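Local coordinates for protein SeviL (Septifer virgatus, PDB 6LF2) that binds the glycans of GM1b and asialo-GM1 as an R-type lectin of the beta-trefoil fold, at residues S6-K11 / S46-D51. Numbering follows the deposited sequence. Where two conformers were deposited one is given.
Sequences SVTIGK and SFQKSD
Phe47 O takes two backbone N-H groups from strand 6-11: Ile9 N at 2.7 Å, almost straight (163°), and Gly10 N, more weakly, at 3.3 Å. Two residues facing one make this a classic beta bulge, and the antiparallel register slips by one between Thr8 and Gly10. Phe47 N closes the pair on Gly10 O at 2.9 Å, while further along Val7 and Lys49 exchange both of their backbone bonds. With Phe47 CG anti to its own backbone N (chi1 -172°), the ring lies alongside Ile9, pointing the same way; Ile9 CG2 meets the ring edge at CD2, 3.5 Å away and in the ring plane. Ile9 CD1 reaches over to Lys49 CB on the same side, and Tyr56 from the next strand stacks on Phe47 and receives Lys49 in a cation-pi contact.

On the face carrying Ser6, Thr8, Ser46 and Gln48, hydroxyls and an amide meet, with Phe64 touching Ser6 and Gln48. Gln48 runs extended beyond CG: NE2 donates to Thr8 OG1 at 3.2 Å, 22° out of the amide plane, and OE1 lies 3.0 Å from Ser6 OG while also hydrogen-bonding Thr57 of strand 56-60. A water joins Thr8 OG1 to Ser46 OG, beside which Lys11 CE passes at 3.2 Å. The contact pairs strand 6-16 with strand 45-50, its neighbour in the sheet of this beta-trefoil; the Lys11 side chain is about 13 Å from a bound galactose. Held by Thr8 at NE2 and Thr57 at OE1, the Gln48 amide is probably restrained in rotation, and its bonds tie together three strands lying side by side in the sheet.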
loop_
_atom_site.group_PDB
_atom_site.type_symbol
_atom_site.label_atom_id
_atom_site.label_comp_id
_atom_site.label_asym_id
_atom_site.label_seq_id
_atom_site.Cartn_x
_atom_site.Cartn_y
_atom_site.Cartn_z
ATOM N N SER B 6 0.370 -25.140 0.967
ATOM C CA SER B 6 -0.329 -23.900 0.667
ATOM C C SER B 6 -0.008 -23.531 -0.769
ATOM O O SER B 6 0.985 -23.983 -1.340
ATOM C CB SER B 6 0.068 -22.766 1.624
ATOM O OG SER B 6 1.469 -22.547 1.609
ATOM N N VAL B 7 -0.868 -22.712 -1.361
ATOM C CA VAL B 7 -0.693 -22.333 -2.757
ATOM C C VAL B 7 -0.733 -20.813 -2.843
ATOM O O VAL B 7 -1.630 -20.173 -2.282
ATOM C CB VAL B 7 -1.743 -23.006 -3.671
ATOM C CG1 VAL B 7 -3.169 -22.661 -3.256
ATOM C CG2 VAL B 7 -1.477 -22.693 -5.148
ATOM N N THR B 8 0.281 -20.239 -3.482
ATOM C CA THR B 8 0.374 -18.789 -3.573
ATOM C C THR B 8 -0.757 -18.234 -4.435
ATOM O O THR B 8 -1.032 -18.741 -5.534
ATOM C CB THR B 8 1.734 -18.382 -4.123
ATOM O OG1 THR B 8 2.742 -18.723 -3.164
ATOM C CG2 THR B 8 1.776 -16.882 -4.381
ATOM N N ILE B 9 -1.403 -17.193 -3.900
ATOM C CA ILE B 9 -2.616 -16.544 -4.375
ATOM C C ILE B 9 -2.226 -15.248 -5.069
ATOM O O ILE B 9 -2.903 -14.787 -5.999
ATOM C CB ILE B 9 -3.550 -16.274 -3.172
ATOM C CG1 ILE B 9 -4.677 -17.291 -3.092
ATOM C CG2 ILE B 9 -4.069 -14.834 -3.148
ATOM C CD1 ILE B 9 -5.585 -17.025 -1.927
ATOM N N GLY B 10 -1.151 -14.640 -4.590
ATOM C CA GLY B 10 -0.692 -13.367 -5.120
ATOM C C GLY B 10 0.507 -12.885 -4.332
ATOM O O GLY B 10 0.878 -13.449 -3.299
ATOM N N LYS B 11 1.109 -11.815 -4.840
ATOM C CA LYS B 11 2.220 -11.139 -4.188
ATOM C C LYS B 11 1.706 -9.804 -3.675
ATOM O O LYS B 11 1.008 -9.094 -4.407
ATOM C CB LYS B 11 3.379 -10.922 -5.165
ATOM C CG LYS B 11 4.058 -12.197 -5.666
ATOM C CD LYS B 11 5.044 -12.766 -4.654
ATOM C CE LYS B 11 5.614 -14.089 -5.142
ATOM N NZ LYS B 11 6.171 -13.975 -6.520
ATOM N N SER B 46 4.502 -13.394 -0.373
ATOM C CA SER B 46 3.603 -14.349 -1.011
ATOM C C SER B 46 2.410 -14.588 -0.093
ATOM O O SER B 46 2.580 -15.033 1.047
ATOM C CB SER B 46 4.308 -15.672 -1.308
ATOM O OG SER B 46 5.264 -15.519 -2.347
ATOM N N PHE B 47 1.216 -14.281 -0.587
ATOM C CA PHE B 47 -0.027 -14.542 0.125
ATOM C C PHE B 47 -0.578 -15.870 -0.388
ATOM O O PHE B 47 -0.792 -16.027 -1.595
ATOM C CB PHE B 47 -1.008 -13.389 -0.092
ATOM C CG PHE B 47 -2.239 -13.477 0.753
ATOM C CD1 PHE B 47 -2.178 -13.237 2.109
ATOM C CD2 PHE B 47 -3.458 -13.803 0.187
ATOM C CE1 PHE B 47 -3.322 -13.317 2.899
ATOM C CE2 PHE B 47 -4.598 -13.883 0.963
ATOM C CZ PHE B 47 -4.527 -13.632 2.321
ATOM N N GLN B 48 -0.781 -16.834 0.522
ATOM C CA GLN B 48 -1.014 -18.224 0.134
ATOM C C GLN B 48 -2.272 -18.774 0.800
ATOM O O GLN B 48 -2.477 -18.579 1.999
ATOM C CB GLN B 48 0.194 -19.098 0.501
ATOM C CG GLN B 48 1.531 -18.513 0.034
ATOM C CD GLN B 48 2.743 -19.253 0.576
ATOM O OE1 GLN B 48 2.710 -19.811 1.673
ATOM N NE2 GLN B 48 3.827 -19.254 -0.191
ATOM N N LYS B 49 -3.111 -19.450 0.019
ATOM C CA LYS B 49 -4.244 -20.189 0.573
ATOM C C LYS B 49 -3.722 -21.473 1.205
ATOM O O LYS B 49 -3.121 -22.300 0.515
ATOM C CB LYS B 49 -5.259 -20.495 -0.529
ATOM C CG LYS B 49 -6.392 -21.452 -0.150
ATOM C CD LYS B 49 -7.582 -20.714 0.424
ATOM C CE LYS B 49 -7.557 -20.695 1.944
ATOM N NZ LYS B 49 -7.488 -22.078 2.539
ATOM N N SER B 50 -3.925 -21.634 2.510
ATOM C CA SER B 50 -3.448 -22.857 3.147
ATOM C C SER B 50 -4.365 -24.041 2.834
ATOM O O SER B 50 -5.467 -23.901 2.290
ATOM C CB SER B 50 -3.356 -22.684 4.655
ATOM O OG SER B 50 -4.628 -22.872 5.267
ATOM N N ASP B 51 -3.903 -25.228 3.217
ATOM C CA ASP B 51 -4.725 -26.420 3.049
ATOM C C ASP B 51 -5.826 -26.528 4.098
ATOM O O ASP B 51 -6.624 -27.471 4.045
ATOM C CB ASP B 51 -3.846 -27.676 3.054
ATOM C CG ASP B 51 -3.011 -27.830 4.317
ATOM O OD1 ASP B 51 -3.191 -27.066 5.287
ATOM O OD2 ASP B 51 -2.153 -28.742 4.327
HETATM O O HOH W 1 5.317 -18.131 -3.915
#